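Local coordinates for protein 2-keto-3-deoxy-D-arabinonate dehydratase (Sulfolobus solfataricus, PDB 2Q18) that catalyses the dehydration of 2-dehydro-3-deoxy-D-arabinonate to 2,5-dioxopentanoate, a step of a pentose oxidation pathway leading to 2-oxoglutarate, at residues 6-11 against 62-67; 231-236 against 252-257. All coordinates share one frame; numbering follows the deposited sequence.

Contact 1: residues 6-11 against 62-67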
ATOM      1  N   VAL A   6      19.773  -7.812  -7.256  1.00 23.21           N
ATOM      2  CA  VAL A   6      20.118  -6.781  -8.224  1.00 23.44           C
ATOM      3  C   VAL A   6      19.081  -5.671  -8.182  1.00 24.72           C
ATOM      4  O   VAL A   6      17.933  -5.892  -7.778  1.00 24.07           O
ATOM      5  CB  VAL A   6      20.230  -7.340  -9.683  1.00 24.07           C
ATOM      6  CG1 VAL A   6      21.195  -8.523  -9.742  1.00 22.40           C
ATOM      7  CG2 VAL A   6      18.854  -7.735 -10.243  1.00 23.45           C
ATOM      8  N   VAL A   7      19.498  -4.476  -8.587  1.00 25.04           N
ATOM      9  CA  VAL A   7      18.574  -3.383  -8.843  1.00 26.40           C
ATOM     10  C   VAL A   7      18.477  -3.213 -10.365  1.00 27.18           C
ATOM     11  O   VAL A   7      19.487  -3.257 -11.075  1.00 27.17           O
ATOM     12  CB  VAL A   7      18.977  -2.073  -8.089  1.00 26.99           C
ATOM     13  CG1 VAL A   7      20.354  -1.559  -8.533  1.00 27.95           C
ATOM     14  CG2 VAL A   7      17.908  -0.990  -8.245  1.00 26.77           C
ATOM     15  N   LYS A   8      17.250  -3.065 -10.855  1.00 27.05           N
ATOM     16  CA  LYS A   8      16.967  -3.032 -12.284  1.00 27.01           C
ATOM     17  C   LYS A   8      15.859  -2.018 -12.516  1.00 28.24           C
ATOM     18  O   LYS A   8      14.745  -2.177 -12.007  1.00 27.06           O
ATOM     19  CB  LYS A   8      16.523  -4.423 -12.752  1.00 26.12           C
ATOM     20  CG  LYS A   8      16.140  -4.533 -14.223  1.00 26.90           C
ATOM     21  CD  LYS A   8      15.503  -5.889 -14.488  1.00 26.58           C
ATOM     22  CE  LYS A   8      15.456  -6.223 -15.963  1.00 28.33           C
ATOM     23  NZ  LYS A   8      14.905  -7.595 -16.158  1.00 30.01           N
ATOM     24  N   ARG A   9      16.180  -0.964 -13.266  1.00 29.53           N
ATOM     25  CA  ARG A   9      15.237   0.119 -13.558  1.00 31.06           C
ATOM     26  C   ARG A   9      14.518   0.600 -12.290  1.00 31.14           C
ATOM     27  O   ARG A   9      13.314   0.864 -12.306  1.00 32.28           O
ATOM     28  CB  ARG A   9      14.224  -0.322 -14.625  1.00 30.98           C
ATOM     29  CG  ARG A   9      14.852  -0.947 -15.878  1.00 32.67           C
ATOM     30  CD  ARG A   9      13.784  -1.544 -16.783  1.00 33.50           C
ATOM     31  NE  ARG A   9      12.782  -0.544 -17.151  1.00 40.11           N
ATOM     32  CZ  ARG A   9      12.755   0.108 -18.312  1.00 41.58           C
ATOM     33  NH1 ARG A   9      11.805   1.008 -18.538  1.00 41.50           N
ATOM     34  NH2 ARG A   9      13.667  -0.146 -19.248  1.00 39.78           N
ATOM     35  N   GLY A  10      15.258   0.691 -11.189  1.00 31.06           N
ATOM     36  CA  GLY A  10      14.701   1.194  -9.935  1.00 31.41           C
ATOM     37  C   GLY A  10      14.006   0.186  -9.029  1.00 31.12           C
ATOM     38  O   GLY A  10      13.657   0.523  -7.899  1.00 32.44           O
ATOM     39  N   TYR A  11      13.794  -1.041  -9.510  1.00 30.06           N
ATOM     40  CA  TYR A  11      13.218  -2.109  -8.678  1.00 28.74           C
ATOM     41  C   TYR A  11      14.213  -3.243  -8.413  1.00 28.23           C
ATOM     42  O   TYR A  11      15.220  -3.372  -9.112  1.00 27.97           O
ATOM     43  CB  TYR A  11      11.897  -2.650  -9.268  1.00 28.38           C
ATOM     44  CG  TYR A  11      11.982  -3.150 -10.697  1.00 29.17           C
ATOM     45  CD1 TYR A  11      11.613  -2.329 -11.765  1.00 28.43           C
ATOM     46  CD2 TYR A  11      12.411  -4.448 -10.984  1.00 28.66           C
ATOM     47  CE1 TYR A  11      11.684  -2.785 -13.085  1.00 28.50           C
ATOM     48  CE2 TYR A  11      12.489  -4.910 -12.302  1.00 26.84           C
ATOM     49  CZ  TYR A  11      12.122  -4.076 -13.343  1.00 27.32           C
ATOM     50  OH  TYR A  11      12.193  -4.530 -14.647  1.00 27.38           O
ATOM     51  N   ILE A  62      25.598  -5.814 -15.438  1.00 37.42           N
ATOM     52  CA  ILE A  62      25.466  -6.403 -16.769  1.00 38.62           C
ATOM     53  C   ILE A  62      24.150  -5.894 -17.339  1.00 38.90           C
ATOM     54  O   ILE A  62      23.093  -6.066 -16.723  1.00 38.12           O
ATOM     55  CB  ILE A  62      25.426  -7.961 -16.740  1.00 39.00           C
ATOM     56  CG1 ILE A  62      26.557  -8.556 -15.885  1.00 40.73           C
ATOM     57  CG2 ILE A  62      25.431  -8.537 -18.170  1.00 40.93           C
ATOM     58  CD1 ILE A  62      27.975  -8.206 -16.343  1.00 44.04           C
ATOM     59  N   ASN A  63      24.220  -5.268 -18.513  1.00 39.17           N
ATOM     60  CA  ASN A  63      23.047  -4.684 -19.165  1.00 39.22           C
ATOM     61  C   ASN A  63      22.311  -3.704 -18.248  1.00 38.23           C
ATOM     62  O   ASN A  63      22.889  -2.697 -17.837  1.00 38.76           O
ATOM     63  CB  ASN A  63      22.119  -5.777 -19.712  1.00 40.31           C
ATOM     64  CG  ASN A  63      22.767  -6.593 -20.826  1.00 44.06           C
ATOM     65  OD1 ASN A  63      22.795  -7.824 -20.775  1.00 46.92           O
ATOM     66  ND2 ASN A  63      23.300  -5.904 -21.834  1.00 45.87           N
ATOM     67  N   ASP A  64      21.055  -3.999 -17.912  1.00 36.44           N
ATOM     68  CA  ASP A  64      20.284  -3.105 -17.044  1.00 35.19           C
ATOM     69  C   ASP A  64      20.126  -3.597 -15.596  1.00 33.46           C
ATOM     70  O   ASP A  64      19.330  -3.040 -14.832  1.00 33.46           O
ATOM     71  CB  ASP A  64      18.922  -2.762 -17.668  1.00 35.87           C
ATOM     72  CG  ASP A  64      18.081  -3.989 -17.962  1.00 37.24           C
ATOM     73  OD1 ASP A  64      18.603  -5.123 -17.866  1.00 40.15           O
ATOM     74  OD2 ASP A  64      16.888  -3.816 -18.298  1.00 39.51           O
ATOM     75  N   ILE A  65      20.891  -4.623 -15.219  1.00 30.76           N
ATOM     76  CA  ILE A  65      20.902  -5.099 -13.831  1.00 28.90           C
ATOM     77  C   ILE A  65      22.241  -4.832 -13.136  1.00 28.56           C
ATOM     78  O   ILE A  65      23.307  -4.974 -13.740  1.00 27.82           O
ATOM     79  CB  ILE A  65      20.500  -6.603 -13.692  1.00 28.75           C
ATOM     80  CG1 ILE A  65      21.578  -7.537 -14.261  1.00 28.55           C
ATOM     81  CG2 ILE A  65      19.125  -6.861 -14.331  1.00 28.39           C
ATOM     82  CD1 ILE A  65      21.356  -9.018 -13.962  1.00 28.84           C
ATOM     83  N   ARG A  66      22.171  -4.446 -11.867  1.00 26.34           N
ATOM     84  CA  ARG A  66      23.361  -4.185 -11.071  1.00 25.08           C
ATOM     85  C   ARG A  66      23.238  -4.843  -9.698  1.00 24.68           C
ATOM     86  O   ARG A  66      22.238  -4.651  -8.996  1.00 23.03           O
ATOM     87  CB  ARG A  66      23.579  -2.674 -10.923  1.00 24.64           C
ATOM     88  CG  ARG A  66      24.847  -2.302 -10.164  1.00 24.80           C
ATOM     89  CD  ARG A  66      25.026  -0.792 -10.037  1.00 25.50           C
ATOM     90  NE  ARG A  66      23.958  -0.134  -9.281  1.00 27.34           N
ATOM     91  CZ  ARG A  66      23.856  -0.130  -7.951  1.00 27.52           C
ATOM     92  NH1 ARG A  66      24.743  -0.768  -7.197  1.00 24.99           N
ATOM     93  NH2 ARG A  66      22.850   0.507  -7.371  1.00 26.76           N
ATOM     94  N   ILE A  67      24.257  -5.614  -9.318  1.00 23.24           N
ATOM     95  CA  ILE A  67      24.279  -6.263  -8.010  1.00 23.46           C
ATOM     96  C   ILE A  67      24.321  -5.206  -6.898  1.00 23.73           C
ATOM     97  O   ILE A  67      24.871  -4.115  -7.080  1.00 24.06           O
ATOM     98  CB  ILE A  67      25.438  -7.303  -7.897  1.00 24.01           C
ATOM     99  CG1 ILE A  67      25.233  -8.233  -6.693  1.00 23.49           C
ATOM    100  CG2 ILE A  67      26.822  -6.603  -7.895  1.00 23.64           C
ATOM    101  CD1 ILE A  67      26.130  -9.471  -6.686  1.00 22.82           C
TER
HETATM  102  O   HOH W   1      18.615  -0.574 -14.668  1.00 35.73           O

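Contact 2: residues 231-236 against 252-257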
ATOM      1  N   ARG A 231      35.607 -15.001  21.407  1.00 43.74           N
ATOM      2  CA  ARG A 231      34.235 -14.718  21.800  1.00 43.79           C
ATOM      3  C   ARG A 231      33.284 -15.256  20.731  1.00 43.35           C
ATOM      4  O   ARG A 231      33.159 -14.673  19.651  1.00 44.25           O
ATOM      5  CB  ARG A 231      34.045 -13.212  21.991  1.00 43.70           C
ATOM      6  CG  ARG A 231      32.782 -12.835  22.738  1.00 46.15           C
ATOM      7  CD  ARG A 231      32.942 -13.021  24.235  1.00 47.08           C
ATOM      8  NE  ARG A 231      33.727 -11.951  24.846  1.00 45.82           N
ATOM      9  CZ  ARG A 231      33.646 -11.606  26.126  1.00 42.93           C
ATOM     10  NH1 ARG A 231      34.395 -10.615  26.594  1.00 39.76           N
ATOM     11  NH2 ARG A 231      32.808 -12.245  26.936  1.00 43.22           N
ATOM     12  N   LYS A 232      32.622 -16.369  21.036  1.00 42.46           N
ATOM     13  CA  LYS A 232      31.786 -17.066  20.056  1.00 42.15           C
ATOM     14  C   LYS A 232      30.519 -16.291  19.666  1.00 40.76           C
ATOM     15  O   LYS A 232      30.033 -15.447  20.426  1.00 39.46           O
ATOM     16  CB  LYS A 232      31.462 -18.492  20.523  1.00 43.43           C
ATOM     17  CG  LYS A 232      30.508 -18.592  21.716  1.00 47.76           C
ATOM     18  CD  LYS A 232      30.754 -19.867  22.531  1.00 55.51           C
ATOM     19  CE  LYS A 232      30.359 -21.132  21.769  1.00 57.94           C
ATOM     20  NZ  LYS A 232      30.385 -22.340  22.641  1.00 60.43           N
ATOM     21  N   ILE A 233      30.002 -16.592  18.477  1.00 39.24           N
ATOM     22  CA  ILE A 233      28.863 -15.880  17.893  1.00 38.15           C
ATOM     23  C   ILE A 233      27.592 -16.043  18.734  1.00 38.19           C
ATOM     24  O   ILE A 233      26.876 -15.069  18.973  1.00 37.37           O
ATOM     25  CB  ILE A 233      28.619 -16.321  16.425  1.00 37.95           C
ATOM     26  CG1 ILE A 233      29.862 -16.024  15.574  1.00 36.41           C
ATOM     27  CG2 ILE A 233      27.371 -15.641  15.849  1.00 36.36           C
ATOM     28  CD1 ILE A 233      29.893 -16.735  14.235  1.00 36.97           C
ATOM     29  N   GLU A 234      27.332 -17.273  19.174  1.00 38.59           N
ATOM     30  CA  GLU A 234      26.220 -17.604  20.073  1.00 40.23           C
ATOM     31  C   GLU A 234      26.146 -16.648  21.269  1.00 37.88           C
ATOM     32  O   GLU A 234      25.073 -16.154  21.608  1.00 37.28           O
ATOM     33  CB  GLU A 234      26.356 -19.060  20.541  1.00 40.47           C
ATOM     34  CG  GLU A 234      25.383 -19.513  21.629  1.00 45.33           C
ATOM     35  CD  GLU A 234      25.711 -20.906  22.184  1.00 46.45           C
ATOM     36  OE1 GLU A 234      26.907 -21.287  22.216  1.00 53.63           O
ATOM     37  OE2 GLU A 234      24.768 -21.618  22.600  1.00 53.44           O
ATOM     38  N   GLU A 235      27.296 -16.378  21.885  1.00 36.76           N
ATOM     39  CA  GLU A 235      27.374 -15.468  23.024  1.00 36.80           C
ATOM     40  C   GLU A 235      27.118 -14.021  22.607  1.00 34.95           C
ATOM     41  O   GLU A 235      26.473 -13.262  23.340  1.00 33.51           O
ATOM     42  CB  GLU A 235      28.735 -15.588  23.715  1.00 36.93           C
ATOM     43  CG  GLU A 235      28.844 -14.802  25.020  1.00 39.71           C
ATOM     44  CD  GLU A 235      30.231 -14.865  25.646  1.00 42.09           C
ATOM     45  OE1 GLU A 235      30.978 -15.836  25.386  1.00 50.44           O
ATOM     46  OE2 GLU A 235      30.576 -13.933  26.405  1.00 50.14           O
ATOM     47  N   GLN A 236      27.627 -13.641  21.435  1.00 32.93           N
ATOM     48  CA  GLN A 236      27.398 -12.297  20.906  1.00 31.76           C
ATOM     49  C   GLN A 236      25.902 -12.068  20.687  1.00 29.55           C
ATOM     50  O   GLN A 236      25.376 -11.015  21.048  1.00 28.60           O
ATOM     51  CB  GLN A 236      28.163 -12.073  19.599  1.00 31.36           C
ATOM     52  CG  GLN A 236      29.682 -12.235  19.709  1.00 31.74           C
ATOM     53  CD  GLN A 236      30.395 -11.915  18.402  1.00 33.52           C
ATOM     54  OE1 GLN A 236      29.790 -11.395  17.462  1.00 36.22           O
ATOM     55  NE2 GLN A 236      31.684 -12.219  18.342  1.00 34.16           N
ATOM     56  N   LEU A 252      24.328  -9.081  12.462  1.00 23.38           N
ATOM     57  CA  LEU A 252      25.337  -8.909  13.495  1.00 24.53           C
ATOM     58  C   LEU A 252      26.705  -9.246  12.920  1.00 24.70           C
ATOM     59  O   LEU A 252      26.931 -10.360  12.444  1.00 24.08           O
ATOM     60  CB  LEU A 252      25.043  -9.794  14.715  1.00 24.52           C
ATOM     61  CG  LEU A 252      26.132  -9.889  15.793  1.00 24.28           C
ATOM     62  CD1 LEU A 252      26.340  -8.563  16.531  1.00 21.88           C
ATOM     63  CD2 LEU A 252      25.806 -11.001  16.779  1.00 25.17           C
ATOM     64  N   THR A 253      27.608  -8.277  12.966  1.00 26.38           N
ATOM     65  CA  THR A 253      28.972  -8.488  12.502  1.00 28.08           C
ATOM     66  C   THR A 253      29.882  -8.812  13.697  1.00 29.03           C
ATOM     67  O   THR A 253      29.797  -8.178  14.750  1.00 29.78           O
ATOM     68  CB  THR A 253      29.475  -7.318  11.606  1.00 27.82           C
ATOM     69  OG1 THR A 253      30.754  -7.647  11.052  1.00 29.00           O
ATOM     70  CG2 THR A 253      29.550  -5.994  12.366  1.00 27.50           C
ATOM     71  N   THR A 254      30.732  -9.822  13.531  1.00 30.05           N
ATOM     72  CA  THR A 254      31.306 -10.534  14.678  1.00 30.26           C
ATOM     73  C   THR A 254      32.719 -10.126  15.135  1.00 30.86           C
ATOM     74  O   THR A 254      33.387 -10.886  15.847  1.00 30.87           O
ATOM     75  CB  THR A 254      31.243 -12.059  14.458  1.00 30.53           C
ATOM     76  OG1 THR A 254      32.046 -12.414  13.329  1.00 31.95           O
ATOM     77  CG2 THR A 254      29.797 -12.506  14.211  1.00 30.00           C
ATOM     78  N   GLY A 255      33.158  -8.928  14.754  1.00 30.49           N
ATOM     79  CA  GLY A 255      34.490  -8.430  15.126  1.00 31.40           C
ATOM     80  C   GLY A 255      35.559  -8.735  14.087  1.00 32.43           C
ATOM     81  O   GLY A 255      35.327  -9.506  13.153  1.00 31.89           O
ATOM     82  N   THR A 256      36.734  -8.125  14.243  1.00 33.33           N
ATOM     83  CA  THR A 256      37.841  -8.347  13.303  1.00 34.12           C
ATOM     84  C   THR A 256      39.170  -8.669  13.990  1.00 34.36           C
ATOM     85  O   THR A 256      39.403  -8.275  15.135  1.00 33.81           O
ATOM     86  CB  THR A 256      38.039  -7.145  12.336  1.00 33.97           C
ATOM     87  OG1 THR A 256      38.862  -7.551  11.237  1.00 35.18           O
ATOM     88  CG2 THR A 256      38.693  -5.954  13.041  1.00 33.43           C
ATOM     89  N   ALA A 257      40.027  -9.395  13.276  1.00 35.12           N
ATOM     90  CA  ALA A 257      41.405  -9.628  13.711  1.00 35.91           C
ATOM     91  C   ALA A 257      42.430  -9.074  12.716  1.00 36.31           C
ATOM     92  O   ALA A 257      43.636  -9.199  12.936  1.00 37.28           O
ATOM     93  CB  ALA A 257      41.646 -11.106  13.945  1.00 35.99           C
TER

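Contact 1: residues 6-11 against 62-67
An antiparallel strand pair in the N-terminal part of the chain joins V6 and V7 to I67 and R66. The short axes approach to 4.4 Å at 153° between their directions. V7 and R66 form the hydrogen-bonded pair: V7 N donates to R66 O at 2.8 Å, and R66 N returns a bond to V7 O at 3.0 Å. V6 faces I67 as a non-hydrogen-bonded pair, and V6 CA makes a CA-H...O contact with R66 O.

The two faces of the pair differ. On the V7 side, CG1 of V7 lies over one face of the R66 guanidinium, 3.4 Å from R66 NH2; the arginine chain reaches this place by bending at chi3 (62°), while its NH1 is salt-bridged to E129. On the other face V6 CG2 packs on I65 CB at 4.0 Å, and L56 of helix 53-59 touches both residues. Strand 65-67 lies between strand 2-8 and strand 61-62, the latter joined to it by a type II' turn from I62 to I65; strand 2-8 in turn forms a hairpin with strand 11-17, closed by the type I' turn from K8 to Y11. At this end one water bridges the segments, accepting from R9 N and donating to D64 O.

K8 leaves the strand with CG anti to its backbone nitrogen (chi1 178°) and stays extended, laying CD 3.8 Å from I65 CG2 and CE 3.6 Å from D64 OD2. Its NZ, 4.8 Å from D64 OD1, instead forms a salt bridge with D27 of the second subunit. Exchanging K8 for an alanine would probably leave that D27 carboxylate without its lysine partner and I65 CG2 without the CG and CD carbons that lie against it.

Contact 2: residues 231-236 against 252-257
Q236, in the first turn of helix 233-241, supplies the main polar and apolar links to residues 252-254. CB of Q236 rests 3.8 Å from L252 CD2, and the extended chain beyond carries its amide across the T254 side chain at about a right angle. There NE2 donates a weak bond to T254 O (3.3 Å, N-H...O angle 162°) and a second (3.1 Å) to R231 O, with NE2 above the plane of that carbonyl rather than on a lone pair. With two carbonyls accepting from NE2, one of them only weakly, the amide is probably hindered from turning over.

OE1 of the same amide is buried against carbon, 3.3 Å from T254 CA, and has no polar partner in the model. Beside it I233 CG1 meets T254 CG2 at 3.8 Å. With T254 OG1 between the backbone N and the carbonyl carbon (chi1 63°), where it hydrogen-bonds to L146 O, the CG2 methyl is left facing I233.

At the exposed far side of the helix start, by contrast, K232 and E234 make no contact with 252-257; a long salt bridge links K232 NZ to E234 OE1 (3.7 Å). Past T254 the chain reaches T256, which binds substrate, and T253 OG1 hydrogen-bonds to E145, a magnesium ligand; the arrangement is a helix packed behind the metal and substrate site of the FAH fold.

Contact 1 and contact 2 lie on opposite sides of the chain's centre, their centres 33 Å apart and their nearest atoms about 18 Å apart, so neither touches the other. Their distances from the chain's centre, 22 Å for contact 1 and 12 Å for contact 2, separate a peripheral strand pairing from a buried helix-to-strand contact. Residues 6-11 meet a second subunit of the tetramer, whereas no other protein chain touches 231-236 or 252-257. Function divides likewise: contact 1 lies away from the metal- and substrate-binding residues, while contact 2 holds T256 and brings the T253 side chain to about 3 Å from that of E145 and about 5 Å from that of D164, both magnesium ligands.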